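Local coordinates for Cd1 (Flavonifractor plautii, PDB 7D39), which probably acts as an FMN-dependent ene-reductase that starts the breakdown of flavones and flavonols in a gut bacterium, at residues G240-H243 with K248-F251; V150-C155 with S221-L226; M24-K27 with E32-F35; G82-T87 with R195-A200. All coordinates share one frame; numbering follows the deposited sequence.

Contact 1: residues G240-H243 with K248-F251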
loop_
_atom_site.group_PDB
_atom_site.type_symbol
_atom_site.label_atom_id
_atom_site.label_comp_id
_atom_site.label_asym_id
_atom_site.label_seq_id
_atom_site.Cartn_x
_atom_site.Cartn_y
_atom_site.Cartn_z
ATOM N N GLY A 240 -0.293 14.612 -15.832
ATOM C CA GLY A 240 -1.263 15.059 -16.807
ATOM C C GLY A 240 -1.895 16.383 -16.459
ATOM O O GLY A 240 -1.199 17.335 -16.109
ATOM N N GLU A 241 -3.217 16.453 -16.529
ATOM C CA GLU A 241 -3.905 17.725 -16.394
ATOM C C GLU A 241 -5.221 17.528 -15.660
ATOM O O GLU A 241 -5.968 16.589 -15.945
ATOM C CB GLU A 241 -4.152 18.343 -17.771
ATOM C CG GLU A 241 -4.946 19.624 -17.750
ATOM C CD GLU A 241 -4.736 20.445 -19.019
ATOM O OE1 GLU A 241 -4.606 19.849 -20.114
ATOM O OE2 GLU A 241 -4.684 21.687 -18.911
ATOM N N ILE A 242 -5.499 18.435 -14.731
ATOM C CA ILE A 242 -6.744 18.462 -13.965
ATOM C C ILE A 242 -7.668 19.502 -14.586
ATOM O O ILE A 242 -7.256 20.643 -14.812
ATOM C CB ILE A 242 -6.461 18.789 -12.486
ATOM C CG1 ILE A 242 -5.916 17.559 -11.746
ATOM C CG2 ILE A 242 -7.680 19.376 -11.801
ATOM C CD1 ILE A 242 -6.912 16.420 -11.627
ATOM N N HIS A 243 -8.914 19.124 -14.855
ATOM C CA HIS A 243 -9.906 20.055 -15.386
ATOM C C HIS A 243 -11.041 20.246 -14.391
ATOM O O HIS A 243 -11.516 19.282 -13.783
ATOM C CB HIS A 243 -10.498 19.567 -16.711
ATOM C CG HIS A 243 -9.483 19.014 -17.659
ATOM N ND1 HIS A 243 -8.607 19.812 -18.361
ATOM C CD2 HIS A 243 -9.203 17.739 -18.020
ATOM C CE1 HIS A 243 -7.830 19.051 -19.111
ATOM N NE2 HIS A 243 -8.175 17.790 -18.926
ATOM N N LYS A 248 -17.042 19.807 -11.243
ATOM C CA LYS A 248 -16.669 18.403 -11.393
ATOM C C LYS A 248 -15.244 18.311 -11.932
ATOM O O LYS A 248 -14.917 18.913 -12.961
ATOM C CB LYS A 248 -17.634 17.667 -12.327
ATOM C CG LYS A 248 -18.933 17.201 -11.673
ATOM C CD LYS A 248 -19.755 16.313 -12.616
ATOM C CE LYS A 248 -21.008 15.753 -11.933
ATOM N NZ LYS A 248 -21.036 14.255 -11.895
ATOM N N TYR A 249 -14.401 17.551 -11.243
ATOM C CA TYR A 249 -12.998 17.425 -11.605
ATOM C C TYR A 249 -12.765 16.155 -12.417
ATOM O O TYR A 249 -13.396 15.119 -12.193
ATOM C CB TYR A 249 -12.112 17.426 -10.358
ATOM C CG TYR A 249 -12.222 18.696 -9.531
ATOM C CD1 TYR A 249 -11.509 19.831 -9.880
ATOM C CD2 TYR A 249 -13.029 18.755 -8.402
ATOM C CE1 TYR A 249 -11.589 20.983 -9.141
ATOM C CE2 TYR A 249 -13.115 19.914 -7.654
ATOM C CZ TYR A 249 -12.393 21.026 -8.035
ATOM O OH TYR A 249 -12.462 22.196 -7.312
ATOM N N SER A 250 -11.840 16.247 -13.364
ATOM C CA SER A 250 -11.464 15.122 -14.204
ATOM C C SER A 250 -9.966 15.185 -14.469
ATOM O O SER A 250 -9.339 16.242 -14.344
ATOM C CB SER A 250 -12.236 15.151 -15.524
ATOM O OG SER A 250 -12.168 16.447 -16.096
ATOM N N PHE A 251 -9.391 14.050 -14.861
ATOM C CA PHE A 251 -7.940 13.947 -14.995
ATOM C C PHE A 251 -7.584 13.284 -16.317
ATOM O O PHE A 251 -7.987 12.144 -16.566
ATOM C CB PHE A 251 -7.349 13.169 -13.808
ATOM C CG PHE A 251 -5.853 13.023 -13.844
ATOM C CD1 PHE A 251 -5.032 14.134 -13.779
ATOM C CD2 PHE A 251 -5.272 11.770 -13.914
ATOM C CE1 PHE A 251 -3.652 13.999 -13.802
ATOM C CE2 PHE A 251 -3.893 11.627 -13.939
ATOM C CZ PHE A 251 -3.085 12.748 -13.882
#
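His243 and Ser250 face each other as a hydrogen-bonded antiparallel pair, and their backbones serve one another in full. His243 N gives its hydrogen to Ser250 O over 3.0 Å in a nearly straight bond (169°), from a little out of the carbonyl plane. Ser250 N returns a more bent bond to His243 O, 3.1 Å at 149°, this one in the carbonyl plane. Both oxygens also take a CA-H...O contact: Ile242 CA reaches Ser250 O at 3.4 Å and Tyr249 CA reaches His243 O at 3.2 Å. Further back, the backbone of Glu241 bonds Thr252 and that of Gly240 bonds Ala231, while Glu241 O also takes a CA-H contact from Phe251. The imidazole has its polar partner just past the segment, since His243 NE2 bonds Thr252 OG1; Ser250 OG sits at the ring edge, in plane, 3.6 Å from His243 CB. On the other face Ile242 and Phe251 form the neighbouring non-hydrogen-bonded pair. Their side chains cross at about a right angle, with Ile242 CD1 3.7 Å from Phe251 CD1. A chi1 of -179° swings the Phe251 ring back along Glu241 and Gly240, and Val215, Pro217 and Phe224 close in around it. Replacing Phe251 with an alanine would probably open a gap beside Ile242 and Phe224. The pattern is that of an antiparallel beta hairpin, here the edge hairpin of a four-stranded sheet.

Contact 2: residues V150-C155 with S221-L226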
loop_
_atom_site.group_PDB
_atom_site.type_symbol
_atom_site.label_atom_id
_atom_site.label_comp_id
_atom_site.label_asym_id
_atom_site.label_seq_id
_atom_site.Cartn_x
_atom_site.Cartn_y
_atom_site.Cartn_z
ATOM N N VAL A 150 -9.825 13.253 6.900
ATOM C CA VAL A 150 -9.688 11.919 6.319
ATOM C C VAL A 150 -9.201 11.930 4.864
ATOM O O VAL A 150 -9.427 10.974 4.118
ATOM C CB VAL A 150 -11.031 11.179 6.429
ATOM C CG1 VAL A 150 -11.525 11.168 7.892
ATOM C CG2 VAL A 150 -12.052 11.850 5.541
ATOM N N THR A 151 -8.507 12.983 4.453
ATOM C CA THR A 151 -8.281 13.225 3.029
ATOM C C THR A 151 -7.048 12.531 2.457
ATOM O O THR A 151 -6.791 12.661 1.255
ATOM C CB THR A 151 -8.165 14.724 2.759
ATOM O OG1 THR A 151 -7.213 15.298 3.669
ATOM C CG2 THR A 151 -9.492 15.394 2.952
ATOM N N ARG A 152 -6.271 11.808 3.262
ATOM C CA ARG A 152 -5.060 11.180 2.761
ATOM C C ARG A 152 -5.005 9.676 2.983
ATOM O O ARG A 152 -4.071 9.026 2.488
ATOM C CB ARG A 152 -3.836 11.838 3.401
ATOM C CG ARG A 152 -3.827 13.349 3.279
ATOM C CD ARG A 152 -2.540 13.947 3.817
ATOM N NE ARG A 152 -1.446 13.785 2.868
ATOM C CZ ARG A 152 -0.155 13.744 3.193
ATOM N NH1 ARG A 152 0.220 13.846 4.458
ATOM N NH2 ARG A 152 0.760 13.605 2.236
ATOM N N THR A 153 -5.974 9.098 3.696
ATOM C CA THR A 153 -5.801 7.725 4.154
ATOM C C THR A 153 -5.992 6.729 3.020
ATOM O O THR A 153 -5.292 5.717 2.961
ATOM C CB THR A 153 -6.749 7.437 5.333
ATOM O OG1 THR A 153 -6.459 6.147 5.880
ATOM C CG2 THR A 153 -8.229 7.513 4.903
ATOM N N GLN A 154 -6.904 7.010 2.093
ATOM C CA GLN A 154 -7.133 6.096 0.979
ATOM C C GLN A 154 -5.933 6.031 0.045
ATOM O O GLN A 154 -5.661 4.981 -0.552
ATOM C CB GLN A 154 -8.372 6.529 0.203
ATOM C CG GLN A 154 -9.663 6.283 0.911
ATOM C CD GLN A 154 -10.834 6.946 0.224
ATOM O OE1 GLN A 154 -10.874 8.169 0.070
ATOM N NE2 GLN A 154 -11.791 6.131 -0.211
ATOM N N CYS A 155 -5.230 7.143 -0.125
ATOM C CA CYS A 155 -3.996 7.119 -0.895
ATOM C C CYS A 155 -2.906 6.363 -0.141
ATOM O O CYS A 155 -2.180 5.559 -0.744
ATOM C CB CYS A 155 -3.584 8.548 -1.238
ATOM S SG CYS A 155 -2.139 8.709 -2.317
ATOM N N SER A 221 -7.704 7.370 -7.543
ATOM C CA SER A 221 -7.309 8.339 -6.570
ATOM C C SER A 221 -8.024 9.663 -6.706
ATOM O O SER A 221 -8.401 10.042 -7.763
ATOM C CB SER A 221 -5.821 8.551 -6.720
ATOM O OG SER A 221 -5.356 9.492 -5.841
ATOM N N ARG A 222 -8.166 10.358 -5.602
ATOM C CA ARG A 222 -8.557 11.736 -5.586
ATOM C C ARG A 222 -7.487 12.713 -5.101
ATOM O O ARG A 222 -7.757 13.859 -4.915
ATOM C CB ARG A 222 -9.847 11.895 -4.786
ATOM C CG ARG A 222 -11.000 11.054 -5.275
ATOM C CD ARG A 222 -12.286 11.424 -4.605
ATOM N NE ARG A 222 -13.390 10.672 -5.144
ATOM C CZ ARG A 222 -14.238 11.137 -6.053
ATOM N NH1 ARG A 222 -14.106 12.341 -6.521
ATOM N NH2 ARG A 222 -15.197 10.398 -6.489
ATOM N N ASN A 223 -6.273 12.231 -4.930
ATOM C CA ASN A 223 -5.169 13.025 -4.429
ATOM C C ASN A 223 -4.171 13.387 -5.537
ATOM O O ASN A 223 -3.723 12.567 -6.278
ATOM C CB ASN A 223 -4.431 12.291 -3.293
ATOM C CG ASN A 223 -5.246 12.177 -2.030
ATOM O OD1 ASN A 223 -6.210 11.503 -1.996
ATOM N ND2 ASN A 223 -4.850 12.884 -1.012
ATOM N N PHE A 224 -3.836 14.654 -5.608
ATOM C CA PHE A 224 -3.063 15.196 -6.701
ATOM C C PHE A 224 -2.078 16.196 -6.164
ATOM O O PHE A 224 -2.380 16.922 -5.282
ATOM C CB PHE A 224 -3.963 15.819 -7.785
ATOM C CG PHE A 224 -4.742 14.825 -8.544
ATOM C CD1 PHE A 224 -4.181 14.147 -9.577
ATOM C CD2 PHE A 224 -6.004 14.501 -8.161
ATOM C CE1 PHE A 224 -4.885 13.195 -10.271
ATOM C CE2 PHE A 224 -6.701 13.541 -8.820
ATOM C CZ PHE A 224 -6.151 12.897 -9.895
ATOM N N HIS A 225 -0.875 16.167 -6.697
ATOM C CA HIS A 225 0.098 17.208 -6.503
ATOM C C HIS A 225 0.070 18.179 -7.714
ATOM O O HIS A 225 0.165 17.783 -8.845
ATOM C CB HIS A 225 1.471 16.576 -6.283
ATOM C CG HIS A 225 2.552 17.531 -5.914
ATOM N ND1 HIS A 225 3.345 18.139 -6.843
ATOM C CD2 HIS A 225 3.006 17.942 -4.717
ATOM C CE1 HIS A 225 4.225 18.902 -6.240
ATOM N NE2 HIS A 225 4.027 18.815 -4.948
ATOM N N LEU A 226 -0.086 19.453 -7.447
ATOM C CA LEU A 226 -0.377 20.409 -8.510
ATOM C C LEU A 226 0.722 21.406 -8.736
ATOM O O LEU A 226 1.056 22.143 -7.872
ATOM C CB LEU A 226 -1.671 21.160 -8.239
ATOM C CG LEU A 226 -2.955 20.387 -8.217
ATOM C CD1 LEU A 226 -4.125 21.240 -7.835
ATOM C CD2 LEU A 226 -3.218 19.621 -9.469
HETATM O O HOH W 1 -6.645 9.694 0.184
#
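A single side chain, Asn223, does nearly all the work here, gripping the turn at Thr151 and the start of a helix with the two ends of one amide. The first segment belongs to the flavodoxin-like FMN domain and leads into helix 153-162; the second leads into the small antiparallel sheet that follows it. Cys216 and Cys219, with Cys233 and Cys236, form two Cys-x-x-Cys pairs in that smaller part, a spacing consistent with a zinc-ribbon-like module, although no metal is modelled. Asn223 points across with CG anti to its carbonyl carbon (chi1 -69°). Asn223 ND2 donates to Thr151 O at 3.0 Å, with the acceptor practically in the amide plane and the bond close to straight (165°). At the other end a water accepts from Cys155 N at 2.9 Å; it lies 2.9 Å from Asn223 OD1 and can donate to it, though it has other acceptors in reach. Arg152 holds the N-cap position, so Cys155 N is among the amides of the first helical turn, and the water links that amide to the asparagine oxygen. Beyond these bonds, Cys155 CB only comes within 4.0 Å of Asn223 OD1. The flavin is near, for Val150 touches FMN, so the bridge ties the smaller module to a turn bordering the cofactor. Behind the asparagine, an ST turn steadies its backbone: Asn223 N donates to Ser221 OG at 3.0 Å, with 166° at the hydrogen.

Contact 3: residues M24-K27 with E32-F35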
loop_
_atom_site.group_PDB
_atom_site.type_symbol
_atom_site.label_atom_id
_atom_site.label_comp_id
_atom_site.label_asym_id
_atom_site.label_seq_id
_atom_site.Cartn_x
_atom_site.Cartn_y
_atom_site.Cartn_z
HETATM N N MSE A 24 -16.709 -11.974 8.803
HETATM C CA MSE A 24 -17.969 -12.709 8.831
HETATM C C MSE A 24 -18.629 -12.785 7.454
HETATM O O MSE A 24 -19.052 -13.850 7.013
HETATM C CB MSE A 24 -18.925 -12.080 9.837
HETATM C CG MSE A 24 -18.626 -12.487 11.258
HETATM SE SE MSE A 24 -19.536 -11.359 12.576
HETATM C CE MSE A 24 -19.194 -12.450 14.143
ATOM N N GLY A 25 -18.719 -11.643 6.777
ATOM C CA GLY A 25 -19.215 -11.653 5.414
ATOM C C GLY A 25 -18.394 -12.551 4.511
ATOM O O GLY A 25 -18.939 -13.254 3.660
ATOM N N ALA A 26 -17.074 -12.538 4.684
ATOM C CA ALA A 26 -16.227 -13.438 3.911
ATOM C C ALA A 26 -16.548 -14.896 4.217
ATOM O O ALA A 26 -16.588 -15.731 3.307
ATOM C CB ALA A 26 -14.752 -13.147 4.187
ATOM N N LYS A 27 -16.773 -15.234 5.488
ATOM C CA LYS A 27 -17.111 -16.621 5.783
ATOM C C LYS A 27 -18.466 -16.981 5.192
ATOM O O LYS A 27 -18.652 -18.086 4.668
ATOM C CB LYS A 27 -17.096 -16.892 7.290
ATOM C CG LYS A 27 -17.356 -18.380 7.602
ATOM C CD LYS A 27 -17.162 -18.726 9.062
ATOM C CE LYS A 27 -16.497 -20.085 9.222
ATOM N NZ LYS A 27 -17.262 -21.177 8.564
ATOM N N GLU A 32 -12.398 -19.527 4.498
ATOM C CA GLU A 32 -11.728 -19.691 5.779
ATOM C C GLU A 32 -11.145 -18.342 6.186
ATOM O O GLU A 32 -10.637 -17.597 5.349
ATOM C CB GLU A 32 -10.636 -20.757 5.669
ATOM C CG GLU A 32 -9.796 -20.991 6.914
ATOM C CD GLU A 32 -8.610 -21.918 6.644
ATOM O OE1 GLU A 32 -8.613 -22.612 5.602
ATOM O OE2 GLU A 32 -7.671 -21.947 7.468
ATOM N N VAL A 33 -11.259 -17.995 7.461
ATOM C CA VAL A 33 -10.880 -16.659 7.894
ATOM C C VAL A 33 -9.862 -16.747 9.015
ATOM O O VAL A 33 -9.806 -17.719 9.774
ATOM C CB VAL A 33 -12.093 -15.815 8.344
ATOM C CG1 VAL A 33 -12.956 -15.472 7.156
ATOM C CG2 VAL A 33 -12.891 -16.554 9.419
ATOM N N GLU A 34 -9.051 -15.702 9.103
ATOM C CA GLU A 34 -8.062 -15.542 10.148
ATOM C C GLU A 34 -7.943 -14.056 10.457
ATOM O O GLU A 34 -8.118 -13.205 9.577
ATOM C CB GLU A 34 -6.714 -16.134 9.710
ATOM C CG GLU A 34 -5.603 -16.030 10.750
ATOM C CD GLU A 34 -4.314 -16.722 10.297
ATOM O OE1 GLU A 34 -4.224 -17.124 9.114
ATOM O OE2 GLU A 34 -3.394 -16.860 11.132
ATOM N N PHE A 35 -7.635 -13.747 11.710
ATOM C CA PHE A 35 -7.587 -12.368 12.179
ATOM C C PHE A 35 -6.247 -12.110 12.846
ATOM O O PHE A 35 -5.780 -12.933 13.638
ATOM C CB PHE A 35 -8.739 -12.103 13.153
ATOM C CG PHE A 35 -8.720 -10.744 13.776
ATOM C CD1 PHE A 35 -8.799 -9.602 13.000
ATOM C CD2 PHE A 35 -8.652 -10.613 15.150
ATOM C CE1 PHE A 35 -8.779 -8.348 13.594
ATOM C CE2 PHE A 35 -8.651 -9.373 15.741
ATOM C CZ PHE A 35 -8.713 -8.241 14.967
#
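Val33 meets Ala26 and Lys27 with no flat group between them, so neither a ring face nor a ring edge takes part in this join. The nearest aromatic of the strand, Phe35, lies two residues further on and packs against Asp16, Cys19 and Leu23, earlier turns of the same helix. What does the touching is one methyl. Val33 CG1 stands anti to its carbonyl carbon (chi1 -69°), which turns it to the helix, where it lies 4.2 Å from Ala26 CB. It is equally close to the backbone at Lys27 N, also 4.2 Å, and Lys27 CB comes to 4.4 Å from the same methyl. These are loose van der Waals distances, and only about 130 Å² is buried. Leu23 adds to the cover on Val33. Glu34, whose side chain leaves the strand on the face away from this helix, forms a salt bridge from OE2 to Lys76 NZ. Backbone bonds from Glu32 and Glu34 zip the strand to Ile3 and Gly5 of strand 2-7, and to Met1 just before it. Helix 14-28 thus links two neighbouring parallel strands, the first beta-alpha-beta crossover of a flavodoxin-like fold.

Contact 4: residues G82-T87 with R195-A200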
loop_
_atom_site.group_PDB
_atom_site.type_symbol
_atom_site.label_atom_id
_atom_site.label_comp_id
_atom_site.label_asym_id
_atom_site.label_seq_id
_atom_site.Cartn_x
_atom_site.Cartn_y
_atom_site.Cartn_z
ATOM N N GLY A 82 -6.780 -13.450 -0.102
ATOM C CA GLY A 82 -7.313 -12.104 -0.066
ATOM C C GLY A 82 -7.158 -11.562 1.339
ATOM O O GLY A 82 -7.075 -12.320 2.311
ATOM N N ILE A 83 -7.093 -10.234 1.433
ATOM C CA ILE A 83 -6.768 -9.540 2.676
ATOM C C ILE A 83 -7.699 -8.353 2.854
ATOM O O ILE A 83 -7.943 -7.590 1.912
ATOM C CB ILE A 83 -5.309 -9.044 2.707
ATOM C CG1 ILE A 83 -4.328 -10.182 2.510
ATOM C CG2 ILE A 83 -5.012 -8.310 3.989
ATOM C CD1 ILE A 83 -2.904 -9.706 2.505
ATOM N N VAL A 84 -8.167 -8.176 4.086
ATOM C CA VAL A 84 -8.952 -7.024 4.509
ATOM C C VAL A 84 -8.181 -6.353 5.636
ATOM O O VAL A 84 -7.878 -6.985 6.655
ATOM C CB VAL A 84 -10.367 -7.431 4.963
ATOM C CG1 VAL A 84 -11.221 -6.218 5.220
ATOM C CG2 VAL A 84 -11.002 -8.260 3.910
ATOM N N PHE A 85 -7.836 -5.102 5.457
ATOM C CA PHE A 85 -7.008 -4.353 6.343
ATOM C C PHE A 85 -7.759 -3.134 6.834
ATOM O O PHE A 85 -8.073 -2.265 6.066
ATOM C CB PHE A 85 -5.763 -3.928 5.582
ATOM C CG PHE A 85 -4.589 -3.619 6.434
ATOM C CD1 PHE A 85 -3.340 -4.009 6.053
ATOM C CD2 PHE A 85 -4.731 -2.933 7.596
ATOM C CE1 PHE A 85 -2.265 -3.727 6.822
ATOM C CE2 PHE A 85 -3.657 -2.638 8.361
ATOM C CZ PHE A 85 -2.428 -3.032 7.984
ATOM N N SER A 86 -8.037 -3.082 8.114
ATOM C CA SER A 86 -8.668 -1.944 8.732
ATOM C C SER A 86 -7.713 -1.078 9.536
ATOM O O SER A 86 -7.098 -1.543 10.417
ATOM C CB SER A 86 -9.837 -2.393 9.579
ATOM O OG SER A 86 -10.664 -1.359 9.954
ATOM N N THR A 87 -7.602 0.189 9.212
ATOM C CA THR A 87 -6.637 1.053 9.874
ATOM C C THR A 87 -7.320 2.276 10.457
ATOM O O THR A 87 -8.207 2.858 9.828
ATOM C CB THR A 87 -5.536 1.517 8.907
ATOM O OG1 THR A 87 -4.600 2.346 9.612
ATOM C CG2 THR A 87 -6.136 2.318 7.776
ATOM N N ARG A 195 -17.814 -9.680 1.924
ATOM C CA ARG A 195 -18.335 -10.470 0.809
ATOM C C ARG A 195 -17.518 -10.217 -0.458
ATOM O O ARG A 195 -17.148 -11.152 -1.174
ATOM C CB ARG A 195 -19.819 -10.155 0.557
ATOM C CG ARG A 195 -20.820 -10.771 1.543
ATOM C CD ARG A 195 -22.210 -10.180 1.303
ATOM N NE ARG A 195 -23.281 -10.908 1.983
ATOM C CZ ARG A 195 -24.480 -10.395 2.268
ATOM N NH1 ARG A 195 -24.759 -9.134 1.945
ATOM N NH2 ARG A 195 -25.398 -11.135 2.885
ATOM N N ASN A 196 -17.225 -8.949 -0.742
ATOM C CA ASN A 196 -16.466 -8.600 -1.938
ATOM C C ASN A 196 -15.087 -9.254 -1.951
ATOM O O ASN A 196 -14.727 -9.941 -2.916
ATOM C CB ASN A 196 -16.356 -7.084 -2.043
ATOM C CG ASN A 196 -17.681 -6.445 -2.329
ATOM O OD1 ASN A 196 -18.669 -7.145 -2.486
ATOM N ND2 ASN A 196 -17.719 -5.124 -2.395
ATOM N N ILE A 197 -14.289 -9.056 -0.898
ATOM C CA ILE A 197 -12.947 -9.634 -0.925
ATOM C C ILE A 197 -13.026 -11.146 -1.114
ATOM O O ILE A 197 -12.188 -11.744 -1.801
ATOM C CB ILE A 197 -12.156 -9.248 0.342
ATOM C CG1 ILE A 197 -10.667 -9.529 0.152
ATOM C CG2 ILE A 197 -12.635 -10.016 1.537
ATOM C CD1 ILE A 197 -10.033 -8.776 -1.006
ATOM N N ALA A 198 -14.056 -11.780 -0.553
ATOM C CA ALA A 198 -14.194 -13.225 -0.668
ATOM C C ALA A 198 -14.507 -13.642 -2.100
ATOM O O ALA A 198 -13.890 -14.568 -2.634
ATOM C CB ALA A 198 -15.274 -13.728 0.293
ATOM N N GLU A 199 -15.474 -12.982 -2.738
ATOM C CA GLU A 199 -15.776 -13.314 -4.128
ATOM C C GLU A 199 -14.553 -13.095 -5.002
ATOM O O GLU A 199 -14.203 -13.949 -5.823
ATOM C CB GLU A 199 -16.946 -12.478 -4.647
ATOM C CG GLU A 199 -18.222 -12.573 -3.844
ATOM C CD GLU A 199 -18.901 -13.904 -3.999
ATOM O OE1 GLU A 199 -18.206 -14.938 -3.936
ATOM O OE2 GLU A 199 -20.132 -13.920 -4.200
ATOM N N ALA A 200 -13.883 -11.950 -4.825
ATOM C CA ALA A 200 -12.719 -11.617 -5.638
ATOM C C ALA A 200 -11.666 -12.705 -5.562
ATOM O O ALA A 200 -11.069 -13.067 -6.575
ATOM C CB ALA A 200 -12.128 -10.283 -5.180
#
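This is buried helix-on-sheet packing: helix 184-202 lies over the central strand 82-88 of the parallel sheet, running nearly antiparallel to it, with segment axes 8.2 Å apart at 161°. Ile197 supplies the whole helix side of the contact. Its CG2 meets Val84 CG2 methyl to methyl at 3.4 Å, closer than usual for two carbons, as the two side chains slide past each other in opposite directions. The other branch, with CG1 anti to the backbone N (chi1 -165°), lies along the strand, Ile197 CG1 and CD1 each 3.8 Å from Ile83 O. Next to it comes Gly82, where the absence of a side chain matters: a beta carbon there would sit only 3.2 Å from Ile197 CG1. Ile3, Val138 and Ile169, from three other strands, complete the apolar setting of the isoleucine. Were Ile197 cut back to an alanine, Val84 would probably lose its methyl partner and a gap would open above Gly82 and Ile83. Further round the helix Arg195 forms a salt bridge with Glu28, and Asn196 bonds Asp170. Helices packed on a parallel sheet of order 2-1-3-4-5 are characteristic of the flavodoxin-like fold.

In the fold
Contacts 3 and 4 share the five-stranded parallel sheet and sit close, their centres 9 Å apart: helices 14-28 and 184-202 pack side by side, with Ala26 CA 3.8 Å from Ala198 CB. Contacts 1 and 2 meet in the second, antiparallel sheet, centres 14 Å apart, where Phe251 CD1 lies 3.6 Å from Phe224 CE1. Contact 2 joins the two parts. Contact 3 closes first along the chain; contacts 4 and 2 then interleave, their segments coming in the order 82-87, 150-155, 195-200, 221-226; contact 1 comes last. Contacts 1 and 3 are about 39 Å apart, centre to centre, so the two sheets stand well apart, joined through contact 2 near the flavin.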